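Local coordinates for DUF3836 domain-containing protein (Parabacteroides distasonis ATCC 8503, PDB 4R03) that is of unknown function but folds as a single-layer antiparallel beta-sheet that evolved from beta-hairpin repeats, at residues N39-F50 against P61-Y69; G13-F21 against Q31-N39. One frame throughout, in Å; residues are numbered along the deposited sequence.

Contact 1: residues N39-F50 against P61-Y69; sequences NENGKVSEKKAF and PFYQITYQY
The beta hairpin of strands 44-53 and 58-69, a unit of the single-layer sheet, pairs here through Lys47 with Ile65 and Ala49 with Tyr63, both antiparallel hydrogen-bonded pairs. The Lys47 N to Ile65 O bond, 2.8 Å, is close to straight (168° at the hydrogen). At one end the register slips by a residue in a classic beta bulge: Ala49 O accepts from both Phe62 N (2.8 Å) and Tyr63 N (3.2 Å). Just beside it, Ala49 CB stands over the centre of the Tyr63 ring, 3.5 Å from the centroid and 11° off its normal, a CH-pi contact. The ring reaches that spot because Tyr63 CG sits between the backbone N and the carbonyl carbon (chi1 70°). Lys47, extended throughout, runs past Tyr67, its CD 3.6 Å from Tyr67 OH; its ammonium is bonded to Ile107 O and Ser109 OG, and a water joins it to Tyr63 OH. At the other end Tyr69 OH donates to Val44 O at 2.7 Å, in the carbonyl plane and on a lone pair, while Lys43 CD covers one ring face, 4.0 Å from the centroid. A phenylalanine here would probably leave Val44 O without its hydroxyl donor and the ring held by packing against Lys43 rather than by a hydrogen bond. The geometry suggests that backbone bonds fix the register, while Tyr63 adds packing under the Ala49 methyl and Tyr69 adds a direct hydroxyl bond where strand 44-53 begins, next to the Asn39-Gly42 turn.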
# COMPACT_ATOMS: atom_id res chain seq x y z
N ASN A 39 8.33 8.64 7.67
CA ASN A 39 8.51 9.60 8.80
C ASN A 39 9.97 10.05 8.91
O ASN A 39 10.85 9.59 8.16
CB ASN A 39 7.95 9.01 10.10
CG ASN A 39 8.70 7.83 10.61
OD1 ASN A 39 9.90 7.65 10.38
ND2 ASN A 39 8.01 6.97 11.38
N GLU A 40 10.22 10.94 9.88
CA GLU A 40 11.57 11.51 10.06
C GLU A 40 12.61 10.48 10.45
O GLU A 40 13.81 10.69 10.29
CB GLU A 40 11.53 12.66 11.10
CG GLU A 40 11.29 12.21 12.54
CD GLU A 40 11.27 13.40 13.52
OE1 GLU A 40 11.97 14.41 13.25
OE2 GLU A 40 10.57 13.30 14.56
N ASN A 41 12.18 9.33 10.97
CA ASN A 41 13.08 8.25 11.28
C ASN A 41 13.34 7.29 10.13
O ASN A 41 14.03 6.28 10.29
CB ASN A 41 12.59 7.48 12.48
CG ASN A 41 12.52 8.35 13.72
OD1 ASN A 41 13.26 9.35 13.85
ND2 ASN A 41 11.62 8.00 14.63
N GLY A 42 12.72 7.57 8.99
CA GLY A 42 12.96 6.75 7.83
C GLY A 42 12.13 5.48 7.78
O GLY A 42 12.41 4.57 7.01
N LYS A 43 11.10 5.42 8.62
CA LYS A 43 10.17 4.31 8.60
C LYS A 43 8.87 4.70 7.85
O LYS A 43 8.46 5.85 7.83
CB LYS A 43 9.82 3.84 10.02
CG LYS A 43 11.08 3.39 10.82
CD LYS A 43 10.72 2.40 11.94
CE LYS A 43 11.67 2.47 13.16
NZ LYS A 43 11.01 3.07 14.40
N VAL A 44 8.21 3.69 7.29
CA VAL A 44 7.01 3.99 6.51
C VAL A 44 5.93 4.60 7.40
O VAL A 44 5.60 4.04 8.46
CB VAL A 44 6.39 2.73 5.85
CG1 VAL A 44 5.08 3.11 5.12
CG2 VAL A 44 7.27 2.08 4.96
N SER A 45 5.39 5.71 6.99
CA SER A 45 4.35 6.43 7.73
C SER A 45 2.98 6.30 7.07
O SER A 45 1.95 6.37 7.74
CB SER A 45 4.72 7.88 7.84
OG SER A 45 4.92 8.49 6.58
N GLU A 46 2.97 6.07 5.75
CA GLU A 46 1.74 5.98 5.02
C GLU A 46 1.92 5.08 3.80
O GLU A 46 2.94 5.17 3.13
CB GLU A 46 1.28 7.35 4.59
CG GLU A 46 -0.13 7.37 3.95
CD GLU A 46 -0.38 8.59 3.12
OE1 GLU A 46 -0.75 9.65 3.66
OE2 GLU A 46 -0.18 8.49 1.89
N LYS A 47 0.94 4.21 3.56
CA LYS A 47 0.88 3.34 2.38
C LYS A 47 -0.48 3.61 1.73
O LYS A 47 -1.52 3.46 2.39
CB LYS A 47 1.04 1.89 2.72
CG LYS A 47 0.83 0.88 1.61
CD LYS A 47 0.95 -0.52 2.13
CE LYS A 47 0.94 -1.55 1.06
NZ LYS A 47 1.16 -2.89 1.63
N LYS A 48 -0.49 3.99 0.47
CA LYS A 48 -1.71 4.12 -0.31
C LYS A 48 -1.75 3.07 -1.38
O LYS A 48 -0.72 2.80 -2.02
CB LYS A 48 -1.79 5.47 -0.96
CG LYS A 48 -2.17 6.56 -0.07
CD LYS A 48 -2.37 7.83 -0.97
CE LYS A 48 -2.56 9.02 -0.15
NZ LYS A 48 -2.97 10.14 -0.99
N ALA A 49 -2.88 2.42 -1.53
CA ALA A 49 -3.09 1.39 -2.53
C ALA A 49 -4.12 1.93 -3.53
O ALA A 49 -5.16 2.52 -3.11
CB ALA A 49 -3.60 0.11 -1.94
N PHE A 50 -3.84 1.73 -4.82
CA PHE A 50 -4.70 2.13 -5.92
C PHE A 50 -5.12 0.91 -6.72
O PHE A 50 -4.31 -0.01 -6.95
CB PHE A 50 -3.96 3.08 -6.85
CG PHE A 50 -3.46 4.34 -6.22
CD1 PHE A 50 -2.31 4.33 -5.42
CD2 PHE A 50 -4.13 5.56 -6.40
CE1 PHE A 50 -1.84 5.49 -4.84
CE2 PHE A 50 -3.66 6.70 -5.79
CZ PHE A 50 -2.52 6.67 -5.01
N PRO A 61 -7.69 5.68 -6.17
CA PRO A 61 -7.40 5.29 -4.78
C PRO A 61 -8.36 4.25 -4.27
O PRO A 61 -9.57 4.27 -4.60
CB PRO A 61 -7.58 6.59 -3.98
CG PRO A 61 -7.74 7.64 -4.91
CD PRO A 61 -7.99 7.10 -6.30
N PHE A 62 -7.83 3.31 -3.46
CA PHE A 62 -8.56 2.21 -2.92
C PHE A 62 -8.54 2.18 -1.39
O PHE A 62 -9.60 2.17 -0.75
CB PHE A 62 -8.07 0.87 -3.52
CG PHE A 62 -8.93 -0.28 -3.14
CD1 PHE A 62 -10.28 -0.26 -3.42
CD2 PHE A 62 -8.42 -1.34 -2.47
CE1 PHE A 62 -11.11 -1.30 -3.04
CE2 PHE A 62 -9.26 -2.41 -2.08
CZ PHE A 62 -10.60 -2.36 -2.36
N TYR A 63 -7.34 2.22 -0.80
CA TYR A 63 -7.20 2.33 0.66
C TYR A 63 -5.95 3.03 1.03
O TYR A 63 -5.04 3.22 0.21
CB TYR A 63 -7.32 0.97 1.37
CG TYR A 63 -6.16 -0.02 1.18
CD1 TYR A 63 -4.93 0.23 1.76
CD2 TYR A 63 -6.32 -1.17 0.47
CE1 TYR A 63 -3.85 -0.70 1.66
CE2 TYR A 63 -5.24 -2.12 0.37
CZ TYR A 63 -4.06 -1.83 0.96
OH TYR A 63 -2.95 -2.69 0.84
N GLN A 64 -5.87 3.41 2.29
CA GLN A 64 -4.73 4.13 2.85
C GLN A 64 -4.48 3.58 4.26
O GLN A 64 -5.43 3.45 5.04
CB GLN A 64 -4.98 5.61 2.96
CG GLN A 64 -3.86 6.38 3.58
CD GLN A 64 -4.18 7.83 3.75
OE1 GLN A 64 -4.98 8.21 4.62
NE2 GLN A 64 -3.56 8.66 2.94
N ILE A 65 -3.23 3.23 4.56
CA ILE A 65 -2.88 2.82 5.93
C ILE A 65 -1.83 3.79 6.45
O ILE A 65 -0.91 4.19 5.72
CB ILE A 65 -2.32 1.40 5.91
CG1 ILE A 65 -3.27 0.41 5.24
CG2 ILE A 65 -1.88 0.95 7.35
CD1 ILE A 65 -2.78 -0.97 5.15
N THR A 66 -1.98 4.21 7.72
CA THR A 66 -0.95 4.98 8.40
C THR A 66 -0.38 4.17 9.57
O THR A 66 -1.04 3.28 10.09
CB THR A 66 -1.42 6.36 8.89
OG1 THR A 66 -2.53 6.18 9.75
CG2 THR A 66 -1.81 7.25 7.74
N TYR A 67 0.88 4.42 9.85
CA TYR A 67 1.70 3.56 10.78
C TYR A 67 2.30 4.43 11.87
O TYR A 67 2.87 5.45 11.60
CB TYR A 67 2.83 2.83 10.06
CG TYR A 67 2.35 2.02 8.90
CD1 TYR A 67 2.18 2.61 7.64
CD2 TYR A 67 2.10 0.67 9.02
CE1 TYR A 67 1.70 1.84 6.57
CE2 TYR A 67 1.60 -0.11 7.96
CZ TYR A 67 1.41 0.50 6.73
OH TYR A 67 0.98 -0.27 5.70
N GLN A 68 2.12 3.96 13.12
CA GLN A 68 2.75 4.57 14.30
C GLN A 68 3.60 3.54 15.07
O GLN A 68 3.26 2.38 15.17
CB GLN A 68 1.65 5.08 15.20
CG GLN A 68 0.88 6.20 14.63
CD GLN A 68 -0.12 6.69 15.66
OE1 GLN A 68 -1.03 5.95 16.05
NE2 GLN A 68 0.09 7.91 16.14
N TYR A 69 4.77 4.02 15.52
CA TYR A 69 5.84 3.20 16.08
C TYR A 69 6.06 3.57 17.56
O TYR A 69 5.97 4.73 17.93
CB TYR A 69 7.14 3.44 15.31
CG TYR A 69 6.97 3.03 13.86
CD1 TYR A 69 7.19 1.73 13.46
CD2 TYR A 69 6.53 3.97 12.93
CE1 TYR A 69 6.98 1.34 12.14
CE2 TYR A 69 6.37 3.59 11.59
CZ TYR A 69 6.55 2.29 11.23
OH TYR A 69 6.37 1.85 9.89
O HOH W 1 5.05 7.17 11.90
O HOH W 2 1.69 8.19 9.97
O HOH W 3 -1.32 -3.47 2.89
O HOH W 4 -4.05 11.12 1.67

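Contact 2: residues G13-F21 against Q31-N39; sequences GKIISKVVF and QVRYEFQYN
Val20 O is gripped by two backbone N-H groups of strand 27-38, Gln31 N at 2.8 Å and, more weakly, Val32 N; the pair makes a classic beta bulge. Lys18 with Tyr34 and Val20 with Val32 are the hydrogen-bonded pairs of the antiparallel register, and Val20 N meets Val32 O in an almost straight bond (179°). On their face Val20 CG2 packs 3.8 Å from Val32 CG1, the two valines running alongside each other. Arg33 has CG anti to the backbone N (chi1 175°) and a chain extended as far as NE, which carries the guanidinium along the sheet to Ser17 and Val19: one face lies over Ser17 CB, 3.8 Å from Arg33 NH2, and NH1 is beside Val19 CG2. Glu35 OE2 accepts from Arg33 NE at 2.9 Å and NH2 at 3.2 Å, a side-on salt bridge only 6° out of the guanidinium plane, consistent with a fixed guanidinium. Arg33 NH1 also forms a salt bridge with a bound phosphate, probably from the crystallisation liquor, and Trp59 makes a cation-pi contact with Arg33. Toward the far end Tyr38 OH donates to Ile15 O at 2.6 Å, on a lone pair in the carbonyl plane; a water bridges the same hydroxyl to Ile15 N. The Lys14 chain lies antiparallel to the Tyr38 side chain over its face, CD 3.8 Å from the ring centroid. The hairpin lies between strands 2-11 and 44-53: Ile15 and Val20 touch Glu10 and Tyr4 of the first, Tyr34 and Phe36 touch Ala49 and Lys47 of the second, and Phe108 of the C-terminal tail packs on Ile15, Phe36 and Tyr38.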
# COMPACT_ATOMS: atom_id res chain seq x y z
N GLY A 13 17.62 4.93 -1.01
CA GLY A 13 17.37 3.70 -0.36
C GLY A 13 15.93 3.28 -0.08
O GLY A 13 15.74 2.27 0.61
N LYS A 14 14.96 4.09 -0.49
CA LYS A 14 13.56 3.88 -0.07
C LYS A 14 12.67 3.57 -1.26
O LYS A 14 12.68 4.25 -2.29
CB LYS A 14 13.06 5.14 0.63
CG LYS A 14 13.73 5.33 2.02
CD LYS A 14 13.29 6.60 2.59
CE LYS A 14 13.76 6.76 4.05
NZ LYS A 14 15.25 6.86 4.11
N ILE A 15 11.86 2.53 -1.07
CA ILE A 15 10.77 2.28 -2.02
C ILE A 15 9.74 3.37 -2.00
O ILE A 15 9.20 3.71 -0.92
CB ILE A 15 10.11 0.90 -1.74
CG1 ILE A 15 11.10 -0.22 -1.85
CG2 ILE A 15 8.92 0.68 -2.62
CD1 ILE A 15 10.54 -1.60 -1.39
N ILE A 16 9.44 3.95 -3.14
CA ILE A 16 8.43 4.99 -3.29
C ILE A 16 7.16 4.47 -3.93
O ILE A 16 6.06 4.97 -3.63
CB ILE A 16 8.96 6.24 -3.94
CG1 ILE A 16 9.43 6.01 -5.34
CG2 ILE A 16 9.97 6.94 -2.97
CD1 ILE A 16 9.81 7.30 -6.13
N SER A 17 7.26 3.50 -4.82
CA SER A 17 6.08 2.90 -5.42
C SER A 17 6.35 1.48 -5.85
O SER A 17 7.48 1.09 -6.14
CB SER A 17 5.61 3.68 -6.63
OG SER A 17 6.55 3.67 -7.71
N LYS A 18 5.29 0.69 -5.90
CA LYS A 18 5.37 -0.68 -6.40
C LYS A 18 4.07 -0.95 -7.16
O LYS A 18 2.97 -0.77 -6.57
CB LYS A 18 5.54 -1.68 -5.26
CG LYS A 18 5.62 -3.13 -5.67
CD LYS A 18 5.90 -4.08 -4.43
CE LYS A 18 7.21 -3.78 -3.71
NZ LYS A 18 7.78 -4.83 -2.73
N VAL A 19 4.19 -1.43 -8.38
CA VAL A 19 3.05 -1.89 -9.19
C VAL A 19 3.10 -3.39 -9.32
O VAL A 19 4.15 -3.96 -9.66
CB VAL A 19 3.03 -1.21 -10.57
CG1 VAL A 19 1.87 -1.78 -11.43
CG2 VAL A 19 2.87 0.29 -10.39
N VAL A 20 1.96 -4.03 -9.09
CA VAL A 20 1.82 -5.48 -9.27
C VAL A 20 0.97 -5.74 -10.49
O VAL A 20 -0.17 -5.22 -10.58
CB VAL A 20 1.11 -6.13 -8.06
CG1 VAL A 20 1.01 -7.66 -8.24
CG2 VAL A 20 1.81 -5.78 -6.77
N PHE A 21 1.52 -6.51 -11.42
CA PHE A 21 0.81 -7.01 -12.59
C PHE A 21 0.49 -8.50 -12.39
O PHE A 21 1.36 -9.29 -11.96
CB PHE A 21 1.62 -6.89 -13.86
CG PHE A 21 2.00 -5.50 -14.24
CD1 PHE A 21 3.10 -4.91 -13.69
CD2 PHE A 21 1.34 -4.83 -15.28
CE1 PHE A 21 3.48 -3.63 -14.09
CE2 PHE A 21 1.76 -3.56 -15.67
CZ PHE A 21 2.78 -2.97 -15.06
N GLN A 31 -2.83 -4.93 -11.48
CA GLN A 31 -3.65 -5.32 -10.35
C GLN A 31 -3.73 -4.25 -9.28
O GLN A 31 -4.82 -3.88 -8.84
CB GLN A 31 -3.15 -6.62 -9.69
CG GLN A 31 -4.04 -7.17 -8.64
CD GLN A 31 -3.47 -8.39 -8.06
OE1 GLN A 31 -2.36 -8.36 -7.55
NE2 GLN A 31 -4.21 -9.47 -8.07
N VAL A 32 -2.59 -3.79 -8.77
CA VAL A 32 -2.58 -2.83 -7.68
C VAL A 32 -1.31 -2.01 -7.75
O VAL A 32 -0.28 -2.53 -8.21
CB VAL A 32 -2.77 -3.53 -6.28
CG1 VAL A 32 -1.71 -4.57 -6.01
CG2 VAL A 32 -2.85 -2.56 -5.17
N ARG A 33 -1.37 -0.76 -7.31
CA ARG A 33 -0.24 0.15 -7.17
C ARG A 33 -0.19 0.65 -5.73
O ARG A 33 -1.18 1.04 -5.17
CB ARG A 33 -0.39 1.35 -8.11
CG ARG A 33 0.69 2.42 -7.94
CD ARG A 33 0.41 3.59 -8.89
NE ARG A 33 1.40 4.65 -8.61
CZ ARG A 33 2.55 4.76 -9.22
NH1 ARG A 33 2.88 3.97 -10.22
NH2 ARG A 33 3.36 5.73 -8.83
N TYR A 34 1.01 0.57 -5.15
CA TYR A 34 1.25 1.04 -3.80
C TYR A 34 2.18 2.24 -3.87
O TYR A 34 3.16 2.26 -4.64
CB TYR A 34 1.90 -0.02 -2.96
CG TYR A 34 1.12 -1.29 -2.84
CD1 TYR A 34 -0.06 -1.32 -2.17
CD2 TYR A 34 1.58 -2.47 -3.39
CE1 TYR A 34 -0.76 -2.49 -2.03
CE2 TYR A 34 0.84 -3.67 -3.30
CZ TYR A 34 -0.31 -3.68 -2.54
OH TYR A 34 -1.05 -4.87 -2.43
N GLU A 35 1.92 3.24 -3.05
CA GLU A 35 2.81 4.41 -2.89
C GLU A 35 3.11 4.56 -1.41
O GLU A 35 2.21 4.38 -0.57
CB GLU A 35 2.17 5.65 -3.43
CG GLU A 35 1.91 5.61 -4.93
CD GLU A 35 1.38 6.90 -5.52
OE1 GLU A 35 0.98 7.80 -4.76
OE2 GLU A 35 1.28 6.95 -6.78
N PHE A 36 4.34 4.93 -1.10
CA PHE A 36 4.83 4.95 0.29
C PHE A 36 5.39 6.32 0.63
O PHE A 36 6.10 6.95 -0.16
CB PHE A 36 5.94 3.91 0.50
CG PHE A 36 5.54 2.51 0.17
CD1 PHE A 36 4.91 1.71 1.13
CD2 PHE A 36 5.70 2.00 -1.10
CE1 PHE A 36 4.51 0.42 0.80
CE2 PHE A 36 5.29 0.73 -1.42
CZ PHE A 36 4.68 -0.06 -0.47
N GLN A 37 5.08 6.73 1.84
CA GLN A 37 5.72 7.91 2.44
C GLN A 37 6.35 7.51 3.78
O GLN A 37 6.01 6.49 4.37
CB GLN A 37 4.72 9.06 2.58
CG GLN A 37 4.13 9.58 1.25
CD GLN A 37 3.23 10.82 1.41
OE1 GLN A 37 3.68 11.88 1.85
NE2 GLN A 37 1.97 10.69 1.07
N TYR A 38 7.31 8.33 4.23
CA TYR A 38 8.19 7.98 5.35
C TYR A 38 8.20 9.09 6.42
O TYR A 38 8.06 10.26 6.09
CB TYR A 38 9.63 7.77 4.85
CG TYR A 38 9.69 6.56 3.98
CD1 TYR A 38 9.38 6.68 2.63
CD2 TYR A 38 10.03 5.33 4.45
CE1 TYR A 38 9.39 5.54 1.81
CE2 TYR A 38 10.02 4.20 3.66
CZ TYR A 38 9.73 4.34 2.29
OH TYR A 38 9.71 3.16 1.57
N ASN A 39 8.33 8.64 7.67
CA ASN A 39 8.51 9.60 8.80
C ASN A 39 9.97 10.05 8.91
O ASN A 39 10.85 9.59 8.16
CB ASN A 39 7.95 9.01 10.10
CG ASN A 39 8.70 7.83 10.61
OD1 ASN A 39 9.90 7.65 10.38
ND2 ASN A 39 8.01 6.97 11.38
O HOH W 5 11.89 1.36 1.66

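Along the chain the hairpin of contact 2 is complete before that of contact 1 begins, and the two share Asn39, where strand 27-38 gives way to the turn leading into strand 44-53. Their centres are about 10 Å apart. Strands 27-38 and 44-53 are neighbours in the one antiparallel sheet, whose seven strands keep their sequence order, and the hairpins meet there: Phe50 N lies 2.8 Å from Arg33 O and Ser45 N 2.8 Å from Gln37 O, both probable hydrogen bonds, while Lys47 CE packs 3.4 Å from Tyr34 CD1. Both repeat a bulge and a tyrosine hydroxyl bound to a backbone carbonyl, consistent with an origin in beta-hairpin repeats.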